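Side-chain contacts in D-3-phosphoglycerate dehydrogenase oxidoreductase protein (Ralstonia solanacearum, PDB 3GG9), which probably oxidises D-3-phosphoglycerate with NAD as cofactor, the entry step of the phosphorylated route to serine: residues 114-119 against 180-185; 174-179 against 201-206. One frame throughout, in Å; residues are numbered along the deposited sequence.

Both contacts involve helix 170-181 of the Rossmann-type NAD-binding domain, and they lie about 10 Å apart between centres. Interaction 1 uses the C-terminal end of that helix and the turn after it, packed against helix 109-123; its touching residues are buried, and the second subunit packs on Trp116 and Phe182. Interaction 2 uses the middle of the same helix, facing the turn that leads into edge strand 204-205, and is only partly buried. Neither has a hydrogen bond across it. Two aromatic rings and a thioether meet in interaction 1, a methyl group and one phenyl ring in interaction 2. Where segments 174-179 and 180-185 join, a probable hydrogen bond of 3.0 Å from Met184 N to Gly179 O closes the helix at its Schellman turn.

Interaction 1 (114-119 against 180-185); sequences LTWALV and RAFGMN
The indole of Trp116 reaches from helix 109-123 to Phe182 and Met184, which follow the end of helix 170-181. The aromatic part of the contact is the oblique pair Trp116-Phe182. The indole NE1 lies over one face of the phenyl ring, 3.6 Å from Phe182 CE2, while the phenyl ring meets the indole obliquely. The planes are inclined at 44° and the centroid of the five-membered ring is 5.1 Å from that of the phenyl ring. CG of Trp116 stands anti to the backbone N (chi1 -153°), which carries the indole out to the turn that follows helix 170-181.

The sulfur contact is made at the far end of the indole. Met184 SD approaches the edge of the six-membered ring near its plane, 77° off the normal, with 3.7 Å between SD and Trp116 CH2: a Met-aromatic contact. The chain is extended through chi2, and the bend at chi3 turns CE away, so that SD alone leads the approach to the indole edge.

Between the two partners Gly183 closes the helix in a Schellman motif, its N bonded to Arg180 O at 3.0 Å, and this turn brings Phe182 and Met184 onto the same tryptophan.

The contact thus joins two helices of the Rossmann-type NAD-binding domain on the face where the second subunit docks. Phe182 of this chain stacks on Tyr178 of the second subunit, whose Phe182 also meets Trp116. Within the chain, Tyr178 of helix 170-181 meets Trp116 edge-to-face, and Leu163 of strand 162-166 touches both Trp116 and Met184.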
ATOM      1  N   LEU A 114      -5.731  -6.238  -3.468  1.00 13.35           N
ATOM      2  CA  LEU A 114      -5.810  -5.853  -2.044  1.00 18.85           C
ATOM      3  C   LEU A 114      -4.705  -6.531  -1.231  1.00 18.51           C
ATOM      4  O   LEU A 114      -4.087  -5.895  -0.367  1.00 22.59           O
ATOM      5  CB  LEU A 114      -7.176  -6.202  -1.497  1.00 20.08           C
ATOM      6  CG  LEU A 114      -7.516  -5.615  -0.109  1.00 18.90           C
ATOM      7  CD1 LEU A 114      -7.070  -6.548   1.054  1.00 24.19           C
ATOM      8  CD2 LEU A 114      -6.944  -4.180   0.074  1.00 18.00           C
ATOM      9  N   THR A 115      -4.505  -7.826  -1.457  1.00 19.91           N
ATOM     10  CA  THR A 115      -3.358  -8.551  -0.886  1.00 20.44           C
ATOM     11  C   THR A 115      -2.025  -7.828  -1.079  1.00 27.53           C
ATOM     12  O   THR A 115      -1.242  -7.670  -0.144  1.00 16.20           O
ATOM     13  CB  THR A 115      -3.260 -10.001  -1.461  1.00 20.91           C
ATOM     14  OG1 THR A 115      -4.487 -10.678  -1.203  1.00 24.73           O
ATOM     15  CG2 THR A 115      -2.108 -10.771  -0.821  1.00 20.09           C
ATOM     16  N   TRP A 116      -1.778  -7.371  -2.297  1.00 19.72           N
ATOM     17  CA  TRP A 116      -0.536  -6.680  -2.614  1.00 21.90           C
ATOM     18  C   TRP A 116      -0.446  -5.298  -2.008  1.00 12.79           C
ATOM     19  O   TRP A 116       0.631  -4.867  -1.632  1.00 21.44           O
ATOM     20  CB  TRP A 116      -0.337  -6.566  -4.144  1.00 17.07           C
ATOM     21  CG  TRP A 116       1.124  -6.485  -4.430  1.00 22.77           C
ATOM     22  CD1 TRP A 116       1.827  -5.387  -4.804  1.00 22.67           C
ATOM     23  CD2 TRP A 116       2.081  -7.542  -4.262  1.00 23.26           C
ATOM     24  NE1 TRP A 116       3.176  -5.703  -4.930  1.00 23.95           N
ATOM     25  CE2 TRP A 116       3.347  -7.022  -4.597  1.00 25.52           C
ATOM     26  CE3 TRP A 116       1.981  -8.889  -3.880  1.00 22.13           C
ATOM     27  CZ2 TRP A 116       4.512  -7.799  -4.549  1.00 20.37           C
ATOM     28  CZ3 TRP A 116       3.136  -9.658  -3.826  1.00 24.09           C
ATOM     29  CH2 TRP A 116       4.379  -9.118  -4.166  1.00 19.01           C
ATOM     30  N   ALA A 117      -1.580  -4.617  -1.909  1.00 15.07           N
ATOM     31  CA  ALA A 117      -1.650  -3.303  -1.284  1.00 17.43           C
ATOM     32  C   ALA A 117      -1.210  -3.446   0.168  1.00 23.46           C
ATOM     33  O   ALA A 117      -0.472  -2.617   0.680  1.00 22.97           O
ATOM     34  CB  ALA A 117      -3.106  -2.760  -1.370  1.00 16.87           C
ATOM     35  N   LEU A 118      -1.633  -4.534   0.801  1.00 23.11           N
ATOM     36  CA  LEU A 118      -1.235  -4.830   2.194  1.00 20.76           C
ATOM     37  C   LEU A 118       0.230  -5.230   2.354  1.00 16.77           C
ATOM     38  O   LEU A 118       0.865  -4.833   3.308  1.00 19.59           O
ATOM     39  CB  LEU A 118      -2.129  -5.917   2.784  1.00 27.71           C
ATOM     40  CG  LEU A 118      -3.530  -5.507   3.218  1.00 31.76           C
ATOM     41  CD1 LEU A 118      -4.274  -6.738   3.706  1.00 30.55           C
ATOM     42  CD2 LEU A 118      -3.449  -4.450   4.318  1.00 26.95           C
ATOM     43  N   VAL A 119       0.750  -6.041   1.432  1.00 20.71           N
ATOM     44  CA  VAL A 119       2.186  -6.349   1.344  1.00 17.64           C
ATOM     45  C   VAL A 119       3.031  -5.090   1.308  1.00 19.31           C
ATOM     46  O   VAL A 119       3.942  -4.954   2.106  1.00 22.44           O
ATOM     47  CB  VAL A 119       2.564  -7.246   0.064  1.00 11.61           C
ATOM     48  CG1 VAL A 119       4.047  -7.348  -0.075  1.00 14.55           C
ATOM     49  CG2 VAL A 119       1.968  -8.618   0.204  1.00 16.60           C
ATOM     50  N   ARG A 180       6.775 -11.731  -8.912  1.00 23.62           N
ATOM     51  CA  ARG A 180       7.723 -11.857 -10.019  0.50 28.66           C
ATOM     52  C   ARG A 180       8.012 -10.500 -10.674  1.00 26.48           C
ATOM     53  O   ARG A 180       9.172 -10.173 -10.958  1.00 25.51           O
ATOM     54  CB  ARG A 180       7.206 -12.857 -11.062  0.50 28.28           C
ATOM     55  CG  ARG A 180       8.284 -13.351 -12.024  0.50 33.33           C
ATOM     56  CD  ARG A 180       8.737 -14.782 -11.722  0.50 40.10           C
ATOM     57  NE  ARG A 180       9.437 -14.921 -10.442  0.50 40.71           N
ATOM     58  CZ  ARG A 180       9.939 -16.064  -9.978  0.50 39.05           C
ATOM     59  NH1 ARG A 180       9.834 -17.181 -10.688  0.50 40.87           N
ATOM     60  NH2 ARG A 180      10.550 -16.098  -8.800  0.50 24.76           N
ATOM     61  N   ALA A 181       6.967  -9.703 -10.895  1.00 27.99           N
ATOM     62  CA  ALA A 181       7.149  -8.383 -11.502  1.00 25.21           C
ATOM     63  C   ALA A 181       7.874  -7.397 -10.591  1.00 26.69           C
ATOM     64  O   ALA A 181       8.484  -6.456 -11.067  1.00 26.04           O
ATOM     65  CB  ALA A 181       5.841  -7.819 -11.946  1.00 29.00           C
ATOM     66  N   PHE A 182       7.814  -7.602  -9.275  1.00 22.31           N
ATOM     67  CA  PHE A 182       8.652  -6.816  -8.373  1.00 24.08           C
ATOM     68  C   PHE A 182      10.080  -7.350  -8.199  1.00 25.26           C
ATOM     69  O   PHE A 182      10.875  -6.757  -7.459  1.00 29.03           O
ATOM     70  CB  PHE A 182       7.953  -6.587  -7.001  1.00 19.83           C
ATOM     71  CG  PHE A 182       7.016  -5.401  -7.023  1.00 26.42           C
ATOM     72  CD1 PHE A 182       7.419  -4.179  -6.495  1.00 32.91           C
ATOM     73  CD2 PHE A 182       5.771  -5.477  -7.636  1.00 29.47           C
ATOM     74  CE1 PHE A 182       6.592  -3.061  -6.553  1.00 31.86           C
ATOM     75  CE2 PHE A 182       4.929  -4.330  -7.705  1.00 24.70           C
ATOM     76  CZ  PHE A 182       5.357  -3.133  -7.154  1.00 30.12           C
ATOM     77  N   GLY A 183      10.411  -8.442  -8.892  1.00 22.61           N
ATOM     78  CA  GLY A 183      11.760  -9.035  -8.798  1.00 23.22           C
ATOM     79  C   GLY A 183      11.995  -9.844  -7.515  1.00 20.17           C
ATOM     80  O   GLY A 183      13.138  -9.985  -7.068  1.00 22.68           O
ATOM     81  N   MET A 184      10.921 -10.375  -6.935  1.00 25.73           N
ATOM     82  CA  MET A 184      10.997 -11.223  -5.746  1.00 26.26           C
ATOM     83  C   MET A 184      11.341 -12.669  -6.151  1.00 29.74           C
ATOM     84  O   MET A 184      11.152 -13.059  -7.307  1.00 23.53           O
ATOM     85  CB  MET A 184       9.687 -11.183  -4.942  1.00 24.04           C
ATOM     86  CG  MET A 184       9.249  -9.791  -4.457  1.00 24.51           C
ATOM     87  SD  MET A 184       7.869  -9.841  -3.293  1.00 21.70           S
ATOM     88  CE  MET A 184       8.715 -10.290  -1.762  1.00 26.97           C
ATOM     89  N   ASN A 185      11.904 -13.428  -5.211  1.00 23.82           N
ATOM     90  CA  ASN A 185      12.085 -14.880  -5.331  1.00 25.60           C
ATOM     91  C   ASN A 185      10.792 -15.591  -4.918  1.00 24.04           C
ATOM     92  O   ASN A 185      10.481 -15.701  -3.726  1.00 30.52           O
ATOM     93  CB  ASN A 185      13.294 -15.325  -4.470  1.00 26.78           C
ATOM     94  CG  ASN A 185      13.636 -16.804  -4.632  1.00 40.11           C
ATOM     95  OD1 ASN A 185      13.668 -17.327  -5.744  1.00 36.72           O
ATOM     96  ND2 ASN A 185      13.914 -17.480  -3.509  1.00 42.91           N
TER

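Interaction 2 (174-179 against 201-206); sequences LVAGYG and DGFAVA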
ATOM      1  N   LEU A 174      -2.328 -14.717  -9.311  1.00 23.22           N
ATOM      2  CA  LEU A 174      -2.142 -13.276  -9.560  1.00 22.80           C
ATOM      3  C   LEU A 174      -1.081 -12.663  -8.653  1.00 18.91           C
ATOM      4  O   LEU A 174      -0.218 -11.880  -9.087  1.00 17.25           O
ATOM      5  CB  LEU A 174      -3.469 -12.546  -9.414  1.00 22.49           C
ATOM      6  CG  LEU A 174      -4.516 -12.804 -10.513  1.00 24.93           C
ATOM      7  CD1 LEU A 174      -5.798 -12.029 -10.237  1.00 22.80           C
ATOM      8  CD2 LEU A 174      -3.983 -12.496 -11.929  1.00 26.16           C
ATOM      9  N   VAL A 175      -1.159 -12.994  -7.362  1.00 20.78           N
ATOM     10  CA  VAL A 175      -0.212 -12.489  -6.395  1.00 19.61           C
ATOM     11  C   VAL A 175       1.210 -13.014  -6.581  1.00 18.64           C
ATOM     12  O   VAL A 175       2.159 -12.252  -6.423  1.00 20.86           O
ATOM     13  CB  VAL A 175      -0.685 -12.787  -4.937  1.00 16.45           C
ATOM     14  CG1 VAL A 175       0.370 -12.356  -3.946  1.00 19.93           C
ATOM     15  CG2 VAL A 175      -1.997 -12.071  -4.690  1.00 16.41           C
ATOM     16  N   ALA A 176       1.349 -14.283  -6.973  1.00 21.61           N
ATOM     17  CA  ALA A 176       2.636 -14.807  -7.431  1.00 21.21           C
ATOM     18  C   ALA A 176       3.223 -13.989  -8.614  1.00 21.34           C
ATOM     19  O   ALA A 176       4.443 -13.717  -8.652  1.00 17.29           O
ATOM     20  CB  ALA A 176       2.529 -16.306  -7.785  1.00 16.77           C
ATOM     21  N   GLY A 177       2.359 -13.611  -9.559  1.00 22.45           N
ATOM     22  CA  GLY A 177       2.731 -12.763 -10.695  1.00 20.97           C
ATOM     23  C   GLY A 177       3.235 -11.378 -10.283  1.00 19.63           C
ATOM     24  O   GLY A 177       4.225 -10.876 -10.818  1.00 18.68           O
ATOM     25  N   TYR A 178       2.552 -10.752  -9.324  1.00 25.20           N
ATOM     26  CA  TYR A 178       2.995  -9.466  -8.780  1.00 23.61           C
ATOM     27  C   TYR A 178       4.396  -9.561  -8.180  1.00 21.78           C
ATOM     28  O   TYR A 178       5.245  -8.660  -8.367  1.00 18.35           O
ATOM     29  CB  TYR A 178       2.008  -8.962  -7.714  1.00 19.37           C
ATOM     30  CG  TYR A 178       0.583  -8.754  -8.190  1.00 20.57           C
ATOM     31  CD1 TYR A 178      -0.474  -8.869  -7.308  1.00 19.91           C
ATOM     32  CD2 TYR A 178       0.293  -8.406  -9.531  1.00 17.22           C
ATOM     33  CE1 TYR A 178      -1.799  -8.660  -7.721  1.00 22.16           C
ATOM     34  CE2 TYR A 178      -1.024  -8.217  -9.951  1.00 20.12           C
ATOM     35  CZ  TYR A 178      -2.064  -8.338  -9.038  1.00 28.22           C
ATOM     36  OH  TYR A 178      -3.370  -8.141  -9.439  1.00 26.26           O
ATOM     37  N   GLY A 179       4.621 -10.631  -7.423  1.00 24.53           N
ATOM     38  CA  GLY A 179       5.917 -10.906  -6.809  1.00 24.35           C
ATOM     39  C   GLY A 179       7.012 -10.956  -7.851  1.00 28.58           C
ATOM     40  O   GLY A 179       8.024 -10.290  -7.702  1.00 24.70           O
ATOM     41  N   ASP A 201       3.591 -22.864 -14.660  1.00 41.75           N
ATOM     42  CA  ASP A 201       3.677 -21.405 -14.776  1.00 36.12           C
ATOM     43  C   ASP A 201       5.090 -20.848 -14.554  1.00 36.25           C
ATOM     44  O   ASP A 201       5.294 -19.632 -14.586  1.00 41.48           O
ATOM     45  CB  ASP A 201       2.738 -20.746 -13.765  1.00 32.05           C
ATOM     46  CG  ASP A 201       1.285 -20.796 -14.183  1.00 37.43           C
ATOM     47  OD1 ASP A 201       0.974 -21.124 -15.350  1.00 42.40           O
ATOM     48  OD2 ASP A 201       0.435 -20.487 -13.329  1.00 42.59           O
ATOM     49  N   GLY A 202       6.051 -21.731 -14.312  1.00 35.43           N
ATOM     50  CA  GLY A 202       7.447 -21.328 -14.165  1.00 37.80           C
ATOM     51  C   GLY A 202       7.807 -20.921 -12.747  1.00 41.98           C
ATOM     52  O   GLY A 202       8.855 -20.326 -12.516  1.00 39.01           O
ATOM     53  N   PHE A 203       6.947 -21.241 -11.784  1.00 33.10           N
ATOM     54  CA  PHE A 203       7.255 -20.938 -10.397  1.00 31.97           C
ATOM     55  C   PHE A 203       7.908 -22.113  -9.705  1.00 35.43           C
ATOM     56  O   PHE A 203       7.546 -23.272  -9.948  1.00 34.86           O
ATOM     57  CB  PHE A 203       5.998 -20.485  -9.641  1.00 31.47           C
ATOM     58  CG  PHE A 203       5.526 -19.114 -10.036  1.00 31.30           C
ATOM     59  CD1 PHE A 203       4.435 -18.953 -10.875  1.00 36.71           C
ATOM     60  CD2 PHE A 203       6.209 -17.975  -9.604  1.00 34.85           C
ATOM     61  CE1 PHE A 203       4.010 -17.681 -11.270  1.00 40.05           C
ATOM     62  CE2 PHE A 203       5.783 -16.692  -9.993  1.00 28.10           C
ATOM     63  CZ  PHE A 203       4.684 -16.551 -10.820  1.00 35.46           C
ATOM     64  N   ALA A 204       8.889 -21.804  -8.865  1.00 32.10           N
ATOM     65  CA  ALA A 204       9.503 -22.774  -7.967  1.00 33.04           C
ATOM     66  C   ALA A 204       8.520 -23.200  -6.878  1.00 36.28           C
ATOM     67  O   ALA A 204       7.724 -22.394  -6.384  1.00 36.01           O
ATOM     68  CB  ALA A 204      10.719 -22.173  -7.337  1.00 34.57           C
ATOM     69  N   VAL A 205       8.582 -24.476  -6.513  1.00 30.06           N
ATOM     70  CA  VAL A 205       7.751 -25.026  -5.466  1.00 27.77           C
ATOM     71  C   VAL A 205       8.662 -25.274  -4.287  1.00 25.97           C
ATOM     72  O   VAL A 205       9.744 -25.815  -4.451  1.00 26.74           O
ATOM     73  CB  VAL A 205       7.055 -26.324  -5.960  1.00 27.72           C
ATOM     74  CG1 VAL A 205       6.402 -27.082  -4.820  1.00 27.57           C
ATOM     75  CG2 VAL A 205       6.030 -25.964  -7.010  1.00 24.20           C
ATOM     76  N   ALA A 206       8.245 -24.836  -3.100  1.00 26.27           N
ATOM     77  CA  ALA A 206       9.030 -25.031  -1.900  1.00 29.46           C
ATOM     78  C   ALA A 206       9.223 -26.522  -1.592  1.00 31.49           C
ATOM     79  O   ALA A 206       8.353 -27.331  -1.910  1.00 31.58           O
ATOM     80  CB  ALA A 206       8.366 -24.317  -0.727  1.00 27.35           C
TER
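Segment 174-179 of helix 170-181 passes the turn and edge strand of 201-206 with Ala176 and Phe203 as the nearest pair, their CA atoms 8.2 Å apart. In the Rossmann-type fold this helix is the crossover of a beta-alpha-beta unit joining parallel neighbours 162-166 and 185-189, the latter flanked by edge strand 204-205. Gly202, at positive phi, ends helix 192-200 in a Schellman motif, and the chain turns there into Phe203.

CG of Phe203 lies anti to the carbonyl carbon (chi1 -72°), sending the ring across to the helix, where Ala176 CB sits over one face in a CH-pi contact. The methyl carbon is 4.0 Å from the ring centroid and 21° off the normal, displaced toward the rim at CZ. The small alanine lets the ring lie close to the helix backbone, and Gly177, without a side chain, adjoins the same end of the ring. Val186 of strand 185-189 touches both Ala176 and Phe203, and Arg180 packs on Phe203.

Beside the methyl group the ring also meets the peptide that follows it: Phe203 CE2 comes within 3.5 Å of Ala176 O, and CZ is 4.0 Å from Gly177 N.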